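Protein (alpha-2u-globulin) (Rattus norvegicus, PDB 2A2U) probably binds small hydrophobic molecules, among them hyaline droplet inducers, inside the beta-barrel of a lipocalin. Local coordinates at residues 43-48 and 131-136; 54-59 and 102-107; 60-65 and 74-79; 68-73 and 87-92. One frame throughout, in Å; residues are numbered along the deposited sequence.

Contact 1: residues 43-48 and 131-136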
loop_
_atom_site.group_PDB
_atom_site.type_symbol
_atom_site.label_atom_id
_atom_site.label_comp_id
_atom_site.label_asym_id
_atom_site.label_seq_id
_atom_site.Cartn_x
_atom_site.Cartn_y
_atom_site.Cartn_z
ATOM N N VAL A 43 -3.321 -27.548 -2.322
ATOM C CA VAL A 43 -2.452 -26.602 -3.024
ATOM C C VAL A 43 -1.508 -27.425 -3.886
ATOM O O VAL A 43 -1.078 -28.497 -3.482
ATOM C CB VAL A 43 -1.607 -25.722 -2.061
ATOM C CG1 VAL A 43 -2.506 -24.887 -1.188
ATOM C CG2 VAL A 43 -0.706 -26.577 -1.206
ATOM N N ALA A 44 -1.179 -26.928 -5.069
ATOM C CA ALA A 44 -0.297 -27.660 -5.956
ATOM C C ALA A 44 0.582 -26.713 -6.740
ATOM O O ALA A 44 0.100 -25.723 -7.292
ATOM C CB ALA A 44 -1.112 -28.499 -6.904
ATOM N N SER A 45 1.876 -27.011 -6.769
ATOM C CA SER A 45 2.848 -26.208 -7.504
ATOM C C SER A 45 4.021 -27.088 -7.849
ATOM O O SER A 45 4.427 -27.907 -7.029
ATOM C CB SER A 45 3.354 -25.043 -6.653
ATOM O OG SER A 45 4.299 -24.267 -7.375
ATOM N N ASN A 46 4.563 -26.940 -9.053
ATOM C CA ASN A 46 5.720 -27.742 -9.430
ATOM C C ASN A 46 6.955 -27.257 -8.667
ATOM O O ASN A 46 7.902 -28.022 -8.468
ATOM C CB ASN A 46 5.935 -27.749 -10.946
ATOM C CG ASN A 46 5.381 -29.017 -11.610
ATOM O OD1 ASN A 46 4.989 -29.967 -10.934
ATOM N ND2 ASN A 46 5.359 -29.034 -12.936
ATOM N N LYS A 47 6.922 -25.995 -8.217
ATOM C CA LYS A 47 8.001 -25.406 -7.410
ATOM C C LYS A 47 7.601 -25.730 -5.971
ATOM O O LYS A 47 7.310 -24.843 -5.165
ATOM C CB LYS A 47 8.097 -23.888 -7.627
ATOM C CG LYS A 47 9.364 -23.246 -7.043
ATOM C CD LYS A 47 9.898 -22.138 -7.955
ATOM C CE LYS A 47 11.314 -21.692 -7.578
ATOM N NZ LYS A 47 11.386 -20.747 -6.422
ATOM N N ARG A 48 7.597 -27.031 -5.686
ATOM C CA ARG A 48 7.209 -27.618 -4.411
ATOM C C ARG A 48 7.695 -26.940 -3.137
ATOM O O ARG A 48 7.006 -26.973 -2.118
ATOM C CB ARG A 48 7.621 -29.083 -4.395
ATOM C CG ARG A 48 6.574 -30.004 -3.829
ATOM C CD ARG A 48 7.118 -31.408 -3.713
ATOM N NE ARG A 48 6.094 -32.343 -3.271
ATOM C CZ ARG A 48 5.638 -32.427 -2.025
ATOM N NH1 ARG A 48 6.114 -31.631 -1.073
ATOM N NH2 ARG A 48 4.697 -33.309 -1.725
ATOM N N GLU A 131 12.422 -15.039 -12.502
ATOM C CA GLU A 131 11.753 -16.343 -12.487
ATOM C C GLU A 131 10.241 -16.325 -12.274
ATOM O O GLU A 131 9.684 -15.401 -11.676
ATOM C CB GLU A 131 12.382 -17.251 -11.434
ATOM C CG GLU A 131 13.797 -17.675 -11.750
ATOM C CD GLU A 131 14.440 -18.423 -10.608
ATOM O OE1 GLU A 131 13.763 -18.692 -9.592
ATOM O OE2 GLU A 131 15.635 -18.757 -10.721
ATOM N N THR A 132 9.598 -17.389 -12.752
ATOM C CA THR A 132 8.159 -17.569 -12.628
ATOM C C THR A 132 7.826 -18.997 -12.213
ATOM O O THR A 132 8.672 -19.886 -12.273
ATOM C CB THR A 132 7.428 -17.319 -13.958
ATOM O OG1 THR A 132 7.830 -18.302 -14.916
ATOM C CG2 THR A 132 7.723 -15.935 -14.496
ATOM N N PHE A 133 6.593 -19.198 -11.759
ATOM C CA PHE A 133 6.107 -20.515 -11.367
ATOM C C PHE A 133 4.602 -20.498 -11.218
ATOM O O PHE A 133 4.010 -19.465 -10.917
ATOM C CB PHE A 133 6.808 -21.065 -10.102
ATOM C CG PHE A 133 6.362 -20.444 -8.801
ATOM C CD1 PHE A 133 5.214 -20.894 -8.152
ATOM C CD2 PHE A 133 7.113 -19.440 -8.203
ATOM C CE1 PHE A 133 4.821 -20.348 -6.928
ATOM C CE2 PHE A 133 6.729 -18.891 -6.983
ATOM C CZ PHE A 133 5.584 -19.345 -6.346
ATOM N N GLN A 134 3.985 -21.629 -11.533
ATOM C CA GLN A 134 2.545 -21.786 -11.432
ATOM C C GLN A 134 2.160 -22.281 -10.051
ATOM O O GLN A 134 2.924 -22.982 -9.385
ATOM C CB GLN A 134 2.042 -22.787 -12.461
ATOM C CG GLN A 134 2.051 -22.297 -13.878
ATOM C CD GLN A 134 1.320 -23.252 -14.784
ATOM O OE1 GLN A 134 0.154 -23.561 -14.557
ATOM N NE2 GLN A 134 2.008 -23.753 -15.803
ATOM N N LEU A 135 0.948 -21.930 -9.646
ATOM C CA LEU A 135 0.391 -22.337 -8.367
ATOM C C LEU A 135 -1.109 -22.524 -8.556
ATOM O O LEU A 135 -1.754 -21.693 -9.177
ATOM C CB LEU A 135 0.613 -21.265 -7.311
ATOM C CG LEU A 135 -0.057 -21.639 -5.995
ATOM C CD1 LEU A 135 0.752 -22.710 -5.315
ATOM C CD2 LEU A 135 -0.141 -20.444 -5.107
ATOM N N MET A 136 -1.656 -23.621 -8.046
ATOM C CA MET A 136 -3.085 -23.871 -8.153
ATOM C C MET A 136 -3.645 -24.248 -6.804
ATOM O O MET A 136 -3.056 -25.039 -6.083
ATOM C CB MET A 136 -3.378 -24.943 -9.196
ATOM C CG MET A 136 -3.453 -24.361 -10.575
ATOM S SD MET A 136 -3.821 -25.543 -11.827
ATOM C CE MET A 136 -5.530 -25.828 -11.534
#

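Contact 2: residues 54-59 and 102-107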
loop_
_atom_site.group_PDB
_atom_site.type_symbol
_atom_site.label_atom_id
_atom_site.label_comp_id
_atom_site.label_asym_id
_atom_site.label_seq_id
_atom_site.Cartn_x
_atom_site.Cartn_y
_atom_site.Cartn_z
ATOM N N ASN A 54 6.980 -23.922 5.736
ATOM C CA ASN A 54 7.716 -22.656 5.642
ATOM C C ASN A 54 7.694 -22.004 4.243
ATOM O O ASN A 54 8.406 -21.030 3.996
ATOM C CB ASN A 54 9.163 -22.814 6.143
ATOM C CG ASN A 54 9.248 -23.024 7.650
ATOM O OD1 ASN A 54 8.712 -22.233 8.427
ATOM N ND2 ASN A 54 9.950 -24.074 8.068
ATOM N N GLY A 55 6.882 -22.545 3.335
ATOM C CA GLY A 55 6.773 -21.987 1.998
ATOM C C GLY A 55 5.817 -20.810 2.028
ATOM O O GLY A 55 4.786 -20.867 2.695
ATOM N N SER A 56 6.156 -19.742 1.314
ATOM C CA SER A 56 5.323 -18.544 1.282
ATOM C C SER A 56 3.939 -18.778 0.696
ATOM O O SER A 56 2.993 -18.087 1.053
ATOM C CB SER A 56 6.012 -17.442 0.483
ATOM O OG SER A 56 6.053 -17.760 -0.899
ATOM N N MET A 57 3.828 -19.731 -0.225
ATOM C CA MET A 57 2.549 -20.011 -0.859
ATOM C C MET A 57 1.659 -20.999 -0.093
ATOM O O MET A 57 0.491 -21.197 -0.451
ATOM C CB MET A 57 2.757 -20.458 -2.306
ATOM C CG MET A 57 3.439 -19.421 -3.195
ATOM S SD MET A 57 2.624 -17.812 -3.210
ATOM C CE MET A 57 4.069 -16.742 -3.609
ATOM N N ARG A 58 2.203 -21.626 0.949
ATOM C CA ARG A 58 1.407 -22.548 1.763
ATOM C C ARG A 58 0.555 -21.696 2.704
ATOM O O ARG A 58 0.868 -21.544 3.885
ATOM C CB ARG A 58 2.294 -23.496 2.581
ATOM C CG ARG A 58 1.487 -24.438 3.482
ATOM C CD ARG A 58 2.360 -25.277 4.395
ATOM N NE ARG A 58 2.654 -26.591 3.834
ATOM C CZ ARG A 58 2.228 -27.739 4.353
ATOM N NH1 ARG A 58 1.485 -27.742 5.456
ATOM N NH2 ARG A 58 2.540 -28.888 3.765
ATOM N N VAL A 59 -0.495 -21.098 2.156
ATOM C CA VAL A 59 -1.374 -20.236 2.933
ATOM C C VAL A 59 -2.677 -20.929 3.302
ATOM O O VAL A 59 -3.226 -21.711 2.526
ATOM C CB VAL A 59 -1.685 -18.895 2.195
ATOM C CG1 VAL A 59 -0.396 -18.254 1.712
ATOM C CG2 VAL A 59 -2.660 -19.115 1.047
ATOM N N GLU A 102 0.595 -8.228 -5.041
ATOM C CA GLU A 102 2.015 -8.244 -4.764
ATOM C C GLU A 102 2.216 -9.081 -3.514
ATOM O O GLU A 102 1.726 -8.741 -2.444
ATOM C CB GLU A 102 2.546 -6.822 -4.566
ATOM C CG GLU A 102 4.073 -6.714 -4.516
ATOM C CD GLU A 102 4.755 -7.011 -5.851
ATOM O OE1 GLU A 102 4.085 -7.003 -6.903
ATOM O OE2 GLU A 102 5.980 -7.240 -5.852
ATOM N N TYR A 103 2.881 -10.216 -3.672
ATOM C CA TYR A 103 3.146 -11.106 -2.550
ATOM C C TYR A 103 4.255 -12.061 -2.933
ATOM O O TYR A 103 4.031 -12.976 -3.718
ATOM C CB TYR A 103 1.895 -11.909 -2.176
ATOM C CG TYR A 103 2.156 -12.893 -1.052
ATOM C CD1 TYR A 103 2.326 -12.446 0.263
ATOM C CD2 TYR A 103 2.252 -14.260 -1.298
ATOM C CE1 TYR A 103 2.584 -13.336 1.310
ATOM C CE2 TYR A 103 2.514 -15.165 -0.252
ATOM C CZ TYR A 103 2.676 -14.690 1.044
ATOM O OH TYR A 103 2.932 -15.569 2.075
ATOM N N ASP A 104 5.446 -11.850 -2.384
ATOM C CA ASP A 104 6.587 -12.703 -2.692
ATOM C C ASP A 104 6.807 -12.633 -4.198
ATOM O O ASP A 104 7.047 -13.651 -4.852
ATOM C CB ASP A 104 6.282 -14.134 -2.263
ATOM C CG ASP A 104 7.501 -15.012 -2.274
ATOM O OD1 ASP A 104 8.500 -14.660 -1.631
ATOM O OD2 ASP A 104 7.462 -16.070 -2.919
ATOM N N GLY A 105 6.655 -11.419 -4.737
ATOM C CA GLY A 105 6.800 -11.174 -6.160
ATOM C C GLY A 105 5.521 -10.605 -6.755
ATOM O O GLY A 105 4.628 -10.170 -6.025
ATOM N N GLY A 106 5.448 -10.580 -8.081
ATOM C CA GLY A 106 4.269 -10.069 -8.750
ATOM C C GLY A 106 3.425 -11.258 -9.125
ATOM O O GLY A 106 3.908 -12.158 -9.808
ATOM N N ASN A 107 2.174 -11.269 -8.678
ATOM C CA ASN A 107 1.281 -12.385 -8.950
ATOM C C ASN A 107 0.098 -12.046 -9.828
ATOM O O ASN A 107 -0.561 -11.033 -9.637
ATOM C CB ASN A 107 0.726 -12.956 -7.645
ATOM C CG ASN A 107 1.802 -13.413 -6.701
ATOM O OD1 ASN A 107 2.411 -14.461 -6.904
ATOM N ND2 ASN A 107 2.016 -12.651 -5.633
#

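Contact 3: residues 60-65 and 74-79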
loop_
_atom_site.group_PDB
_atom_site.type_symbol
_atom_site.label_atom_id
_atom_site.label_comp_id
_atom_site.label_asym_id
_atom_site.label_seq_id
_atom_site.Cartn_x
_atom_site.Cartn_y
_atom_site.Cartn_z
ATOM N N PHE A 60 -3.161 -20.624 4.500
ATOM C CA PHE A 60 -4.387 -21.194 5.014
ATOM C C PHE A 60 -5.478 -20.132 4.971
ATOM O O PHE A 60 -5.626 -19.319 5.879
ATOM C CB PHE A 60 -4.144 -21.687 6.437
ATOM C CG PHE A 60 -2.949 -22.587 6.564
ATOM C CD1 PHE A 60 -2.794 -23.678 5.716
ATOM C CD2 PHE A 60 -1.973 -22.343 7.523
ATOM C CE1 PHE A 60 -1.688 -24.518 5.818
ATOM C CE2 PHE A 60 -0.860 -23.184 7.632
ATOM C CZ PHE A 60 -0.724 -24.271 6.772
ATOM N N MET A 61 -6.240 -20.147 3.890
ATOM C CA MET A 61 -7.309 -19.187 3.670
ATOM C C MET A 61 -8.338 -19.185 4.788
ATOM O O MET A 61 -8.516 -20.185 5.483
ATOM C CB MET A 61 -7.979 -19.488 2.329
ATOM C CG MET A 61 -8.902 -18.387 1.785
ATOM S SD MET A 61 -8.109 -16.735 1.631
ATOM C CE MET A 61 -6.418 -17.274 0.965
ATOM N N GLN A 62 -9.014 -18.052 4.950
ATOM C CA GLN A 62 -10.038 -17.893 5.973
ATOM C C GLN A 62 -11.296 -17.209 5.467
ATOM O O GLN A 62 -12.403 -17.676 5.723
ATOM C CB GLN A 62 -9.515 -17.079 7.145
ATOM C CG GLN A 62 -8.314 -17.639 7.840
ATOM C CD GLN A 62 -7.938 -16.805 9.036
ATOM O OE1 GLN A 62 -7.477 -17.321 10.043
ATOM N NE2 GLN A 62 -8.152 -15.505 8.940
ATOM N N HIS A 63 -11.130 -16.103 4.753
ATOM C CA HIS A 63 -12.269 -15.344 4.262
ATOM C C HIS A 63 -11.891 -14.542 3.028
ATOM O O HIS A 63 -10.749 -14.130 2.884
ATOM C CB HIS A 63 -12.734 -14.392 5.372
ATOM C CG HIS A 63 -13.981 -13.637 5.055
ATOM N ND1 HIS A 63 -15.235 -14.096 5.412
ATOM C CD2 HIS A 63 -14.179 -12.453 4.436
ATOM C CE1 HIS A 63 -16.145 -13.217 5.020
ATOM N NE2 HIS A 63 -15.532 -12.215 4.427
ATOM N N ILE A 64 -12.851 -14.355 2.129
ATOM C CA ILE A 64 -12.654 -13.572 0.921
ATOM C C ILE A 64 -13.696 -12.455 0.917
ATOM O O ILE A 64 -14.886 -12.716 1.087
ATOM C CB ILE A 64 -12.846 -14.418 -0.360
ATOM C CG1 ILE A 64 -11.684 -15.391 -0.529
ATOM C CG2 ILE A 64 -12.961 -13.510 -1.588
ATOM C CD1 ILE A 64 -11.762 -16.225 -1.786
ATOM N N ASP A 65 -13.235 -11.214 0.780
ATOM C CA ASP A 65 -14.113 -10.050 0.739
ATOM C C ASP A 65 -14.173 -9.514 -0.673
ATOM O O ASP A 65 -13.167 -9.444 -1.358
ATOM C CB ASP A 65 -13.603 -8.946 1.662
ATOM C CG ASP A 65 -13.825 -9.256 3.108
ATOM O OD1 ASP A 65 -14.995 -9.441 3.490
ATOM O OD2 ASP A 65 -12.840 -9.301 3.866
ATOM N N LYS A 74 -8.226 -12.678 3.643
ATOM C CA LYS A 74 -7.741 -12.775 5.014
ATOM C C LYS A 74 -7.343 -14.225 5.196
ATOM O O LYS A 74 -8.171 -15.111 5.051
ATOM C CB LYS A 74 -8.823 -12.411 6.016
ATOM C CG LYS A 74 -8.321 -12.490 7.420
ATOM C CD LYS A 74 -9.288 -11.869 8.357
ATOM C CE LYS A 74 -9.486 -12.765 9.546
ATOM N NZ LYS A 74 -10.300 -12.128 10.610
ATOM N N PHE A 75 -6.078 -14.471 5.502
ATOM C CA PHE A 75 -5.589 -15.836 5.650
ATOM C C PHE A 75 -4.494 -15.928 6.699
ATOM O O PHE A 75 -3.992 -14.913 7.167
ATOM C CB PHE A 75 -5.016 -16.309 4.322
ATOM C CG PHE A 75 -3.835 -15.509 3.869
ATOM C CD1 PHE A 75 -4.014 -14.267 3.262
ATOM C CD2 PHE A 75 -2.539 -15.964 4.089
ATOM C CE1 PHE A 75 -2.919 -13.487 2.884
ATOM C CE2 PHE A 75 -1.431 -15.188 3.714
ATOM C CZ PHE A 75 -1.626 -13.946 3.112
ATOM N N ARG A 76 -4.110 -17.154 7.043
ATOM C CA ARG A 76 -3.067 -17.382 8.032
ATOM C C ARG A 76 -1.885 -18.072 7.406
ATOM O O ARG A 76 -2.013 -18.777 6.406
ATOM C CB ARG A 76 -3.571 -18.223 9.198
ATOM C CG ARG A 76 -4.468 -17.478 10.128
ATOM C CD ARG A 76 -4.278 -17.935 11.547
ATOM N NE ARG A 76 -5.469 -17.671 12.340
ATOM C CZ ARG A 76 -6.523 -18.482 12.376
ATOM N NH1 ARG A 76 -6.525 -19.612 11.670
ATOM N NH2 ARG A 76 -7.600 -18.136 13.068
ATOM N N ILE A 77 -0.727 -17.877 8.014
ATOM C CA ILE A 77 0.483 -18.486 7.514
ATOM C C ILE A 77 1.402 -18.767 8.691
ATOM O O ILE A 77 1.519 -17.955 9.601
ATOM C CB ILE A 77 1.160 -17.583 6.462
ATOM C CG1 ILE A 77 2.343 -18.304 5.839
ATOM C CG2 ILE A 77 1.600 -16.274 7.076
ATOM C CD1 ILE A 77 2.813 -17.669 4.570
ATOM N N LYS A 78 2.000 -19.951 8.700
ATOM C CA LYS A 78 2.892 -20.355 9.774
ATOM C C LYS A 78 4.312 -19.915 9.454
ATOM O O LYS A 78 5.000 -20.547 8.653
ATOM C CB LYS A 78 2.845 -21.867 9.920
ATOM C CG LYS A 78 2.906 -22.360 11.331
ATOM C CD LYS A 78 2.788 -23.866 11.317
ATOM C CE LYS A 78 2.512 -24.428 12.695
ATOM N NZ LYS A 78 2.355 -25.909 12.629
ATOM N N GLU A 79 4.723 -18.798 10.038
ATOM C CA GLU A 79 6.062 -18.261 9.831
ATOM C C GLU A 79 6.841 -18.635 11.089
ATOM O O GLU A 79 6.598 -18.069 12.161
ATOM C CB GLU A 79 6.010 -16.734 9.688
ATOM C CG GLU A 79 4.991 -16.208 8.676
ATOM C CD GLU A 79 4.633 -14.753 8.926
ATOM O OE1 GLU A 79 4.924 -14.239 10.025
ATOM O OE2 GLU A 79 4.046 -14.115 8.032
#

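Contact 4: residues 68-73 and 87-92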
loop_
_atom_site.group_PDB
_atom_site.type_symbol
_atom_site.label_atom_id
_atom_site.label_comp_id
_atom_site.label_asym_id
_atom_site.label_seq_id
_atom_site.Cartn_x
_atom_site.Cartn_y
_atom_site.Cartn_z
ATOM N N GLU A 68 -14.373 -2.960 -4.112
ATOM C CA GLU A 68 -14.459 -2.232 -5.378
ATOM C C GLU A 68 -13.285 -2.509 -6.306
ATOM O O GLU A 68 -12.145 -2.123 -6.013
ATOM C CB GLU A 68 -14.542 -0.734 -5.143
ATOM C CG GLU A 68 -15.845 -0.300 -4.567
ATOM C CD GLU A 68 -17.030 -0.537 -5.468
ATOM O OE1 GLU A 68 -16.856 -0.628 -6.702
ATOM O OE2 GLU A 68 -18.154 -0.619 -4.933
ATOM N N ASN A 69 -13.572 -3.139 -7.445
ATOM C CA ASN A 69 -12.539 -3.468 -8.431
ATOM C C ASN A 69 -11.427 -4.337 -7.828
ATOM O O ASN A 69 -10.306 -4.355 -8.332
ATOM C CB ASN A 69 -11.911 -2.191 -9.030
ATOM C CG ASN A 69 -12.930 -1.274 -9.690
ATOM O OD1 ASN A 69 -13.664 -1.680 -10.592
ATOM N ND2 ASN A 69 -12.949 -0.014 -9.263
ATOM N N SER A 70 -11.740 -5.068 -6.763
ATOM C CA SER A 70 -10.753 -5.915 -6.113
ATOM C C SER A 70 -11.345 -6.973 -5.167
ATOM O O SER A 70 -12.553 -7.024 -4.934
ATOM C CB SER A 70 -9.776 -5.033 -5.348
ATOM O OG SER A 70 -10.481 -4.261 -4.397
ATOM N N LEU A 71 -10.464 -7.813 -4.633
ATOM C CA LEU A 71 -10.814 -8.870 -3.701
ATOM C C LEU A 71 -9.875 -8.807 -2.497
ATOM O O LEU A 71 -8.680 -8.615 -2.657
ATOM C CB LEU A 71 -10.644 -10.233 -4.367
ATOM C CG LEU A 71 -11.588 -10.611 -5.503
ATOM C CD1 LEU A 71 -11.127 -11.932 -6.116
ATOM C CD2 LEU A 71 -13.023 -10.718 -4.986
ATOM N N GLY A 72 -10.415 -8.968 -1.297
ATOM C CA GLY A 72 -9.584 -8.956 -0.113
ATOM C C GLY A 72 -9.450 -10.385 0.349
ATOM O O GLY A 72 -10.409 -11.132 0.287
ATOM N N PHE A 73 -8.274 -10.772 0.812
ATOM C CA PHE A 73 -8.054 -12.127 1.280
ATOM C C PHE A 73 -7.489 -12.114 2.691
ATOM O O PHE A 73 -6.406 -11.577 2.917
ATOM C CB PHE A 73 -7.054 -12.849 0.373
ATOM C CG PHE A 73 -7.552 -13.095 -1.020
ATOM C CD1 PHE A 73 -7.460 -12.107 -1.993
ATOM C CD2 PHE A 73 -8.099 -14.329 -1.369
ATOM C CE1 PHE A 73 -7.912 -12.340 -3.290
ATOM C CE2 PHE A 73 -8.553 -14.571 -2.668
ATOM C CZ PHE A 73 -8.457 -13.575 -3.625
ATOM N N TYR A 87 -3.711 -10.085 5.530
ATOM C CA TYR A 87 -4.821 -9.676 4.677
ATOM C C TYR A 87 -4.253 -8.951 3.467
ATOM O O TYR A 87 -3.592 -7.925 3.616
ATOM C CB TYR A 87 -5.769 -8.743 5.427
ATOM C CG TYR A 87 -7.082 -8.471 4.697
ATOM C CD1 TYR A 87 -7.142 -7.553 3.639
ATOM C CD2 TYR A 87 -8.245 -9.158 5.039
ATOM C CE1 TYR A 87 -8.325 -7.321 2.947
ATOM C CE2 TYR A 87 -9.438 -8.936 4.355
ATOM C CZ TYR A 87 -9.470 -8.021 3.305
ATOM O OH TYR A 87 -10.657 -7.800 2.629
ATOM N N LEU A 88 -4.515 -9.476 2.273
ATOM C CA LEU A 88 -4.005 -8.875 1.047
ATOM C C LEU A 88 -5.126 -8.473 0.121
ATOM O O LEU A 88 -6.161 -9.121 0.076
ATOM C CB LEU A 88 -3.089 -9.855 0.301
ATOM C CG LEU A 88 -1.789 -10.299 0.972
ATOM C CD1 LEU A 88 -1.077 -11.324 0.112
ATOM C CD2 LEU A 88 -0.902 -9.099 1.195
ATOM N N VAL A 89 -4.916 -7.390 -0.611
ATOM C CA VAL A 89 -5.894 -6.926 -1.580
ATOM C C VAL A 89 -5.348 -7.208 -2.978
ATOM O O VAL A 89 -4.183 -6.954 -3.262
ATOM C CB VAL A 89 -6.191 -5.425 -1.425
ATOM C CG1 VAL A 89 -7.080 -4.947 -2.555
ATOM C CG2 VAL A 89 -6.886 -5.170 -0.104
ATOM N N ALA A 90 -6.182 -7.799 -3.819
ATOM C CA ALA A 90 -5.812 -8.129 -5.184
ATOM C C ALA A 90 -6.661 -7.250 -6.089
ATOM O O ALA A 90 -7.864 -7.184 -5.923
ATOM C CB ALA A 90 -6.085 -9.606 -5.457
ATOM N N TYR A 91 -6.043 -6.590 -7.057
ATOM C CA TYR A 91 -6.767 -5.703 -7.951
ATOM C C TYR A 91 -7.115 -6.300 -9.285
ATOM O O TYR A 91 -6.346 -7.067 -9.846
ATOM C CB TYR A 91 -5.942 -4.474 -8.188
ATOM C CG TYR A 91 -5.595 -3.797 -6.918
ATOM C CD1 TYR A 91 -6.550 -3.061 -6.225
ATOM C CD2 TYR A 91 -4.322 -3.899 -6.393
ATOM C CE1 TYR A 91 -6.243 -2.433 -5.033
ATOM C CE2 TYR A 91 -3.999 -3.283 -5.209
ATOM C CZ TYR A 91 -4.964 -2.551 -4.529
ATOM O OH TYR A 91 -4.646 -1.949 -3.330
ATOM N N LYS A 92 -8.265 -5.909 -9.811
ATOM C CA LYS A 92 -8.722 -6.397 -11.102
ATOM C C LYS A 92 -7.940 -5.666 -12.192
ATOM O O LYS A 92 -7.768 -4.455 -12.119
ATOM C CB LYS A 92 -10.223 -6.137 -11.246
ATOM C CG LYS A 92 -10.827 -6.664 -12.522
ATOM C CD LYS A 92 -10.893 -8.177 -12.562
ATOM C CE LYS A 92 -10.482 -8.690 -13.932
ATOM N NZ LYS A 92 -11.274 -8.068 -15.034
HETATM O O HOH W 1 -8.487 -2.301 -10.074
#

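Contact 1: residues 43-48 and 131-136
K47 and F133 cross at about a right angle, with CD of K47 3.9 Å from CD2 of F133. The touching is done by the CB and CD methylenes of the lysine, which meet the CB, CG and CD atoms of the phenylalanine; the approach to the ring is oblique. Beyond them the lysine tip stops short of a salt bridge, NZ of K47 lying 4.5 Å from OE1 of the poorly ordered E131.

S45 makes the more specific contact. With OG placed trans to the backbone nitrogen (chi1 180°), its hydroxyl donates to Q134 O at a distance of 2.8 Å from S45 OG, nearly in line with the C=O bond (166° at the oxygen). S45 OG also accepts from K47 N, 3.3 Å away, in an ST turn, and one hydroxyl thus ties the turning chain to the strand opposite. S45 CB meanwhile rests 3.7 Å from CD1 of L135. Next along, A44 and M136 form an antiparallel hydrogen-bonded pair.

This joins the first and last long strands, 36-44 and 131-140, the pairing that closes a lipocalin barrel. A44 and M136 point their side chains to one face, where helix 147-158 covers them through C157, F153 and L156, while strand 119-128 pairs with F133 and L135 along the far edge of 131-136, and V43 bonds to I168 in strand 167-169.

Contact 2: residues 54-59 and 102-107
OD2 of D104 receives a weak hydrogen bond from S56 OG, 3.0 Å away, and a salt bridge from K50; its other carboxylate oxygen, OD1, is paired with K128. The methyl group of M57 also reaches this carboxylate, CE of M57 lying 3.5 Å from OD2 of D104.

The stronger bond between the segments belongs to Y103. Its CG is trans to the backbone nitrogen (chi1 177°), and the extended side chain delivers Y103 OH to S56 O at 2.7 Å. The hydroxyl comes in at 131° to the C=O bond and tilted from the carbonyl plane, while the carbonyl oxygen lies at the edge of the ring, close to its plane. M57 slides past this ring in the opposite direction: its SD is 5.1 Å from the centroid of the Y103 ring, 86° off the normal, a Met-aromatic contact at the edge. One ring face is touched by CB of D104. N107 ND2 donates to Y103 O at 2.8 Å, bracing the turn that carries Y103 and D104.

The contact joins the long loop between strands 36-44 and 60-67, which in lipocalins folds over the barrel mouth, to the turn between strands 99-102 and 106-114. The D104 carboxylate is likely to stay ionised, tying the loop by charge through K50 and strand 119-128 through K128, whereas Y103 holds the loop by a directed bond.

Contact 3: residues 60-65 and 74-79
Q62 CB starts its side chain 3.2 Å from K74 O, and CG of Q62 then passes 3.9 Å from CA of F75. CD comes to rest over the centre of one face of the R76 guanidinium, 4.0 Å above the plane, with the amide and guanidinium planes 90° apart. At the tip, OE1 points at that face, modelled too close for its exact spacing to be trusted, and NE2 turns toward the K74 chain. The backbone beside it is irregular: Q62 and H63 both face K74 in a classic beta bulge, K74 O accepting from H63 N at 3.1 Å and weakly from Q62 N. F60 and R76 form a hydrogen-bonded pair further along the hairpin 60-67/70-78. A leucine in place of R76 would probably remove the flat charged surface beneath the Q62 amide and leave that amide freer to turn. With the amide set on end over the guanidinium face, any attraction is probably electrostatic, since no sound hydrogen bond joins the two groups.

Contact 4: residues 68-73 and 87-92
The Y87 ring lies over the F73 carbonyl, with F73 O 3.6 Å above one face and offset toward the rim. OH of Y87 comes within 3.2 Å of CA of G72, where any side chain on that residue would collide with it. On the other face of the sheet, F73 CE1 packs 3.9 Å from CB of A90, and L88 O sits at the ring edge of F73, in its plane. Backbone bonds run in regular antiparallel register from F73-L88 through L71-A90 to K92 N and N69 O. These strands, 70-78 and 83-92, are consecutive in the up-and-down meander of the lipocalin barrel. In the next shell D65 bonds to Y87 OH and holds the phenol over G72. With a valine at the Y87 position, D65 OD2 would probably lose its hydroxyl partner and the F73 carbonyl the ring lying over it. Further out, Y87 stacks on Y87 of the third subunit, and K92 makes a cation-pi contact with F127 of the second subunit.

Contacts 3 and 4 share strand 70-78 and meet closely: D65 O is 2.8 Å from G72 N, a probable hydrogen bond, and I64 CD1 packs 3.7 Å from F73 CE2. Contact 2 touches each of the others. M57 CG packs 3.8 Å from F133 CZ of contact 1, V59 CB is 3.6 Å from F75 CD2 of contact 3, and Y103 CD1 is 3.6 Å from L88 CD1 of contact 4. Contacts 1 and 4 are farthest apart, their centres about 21 Å distant. The apolar side chains bridging them through contact 2 are consistent with the interior of a lipocalin calyx, where ligands of this family bind.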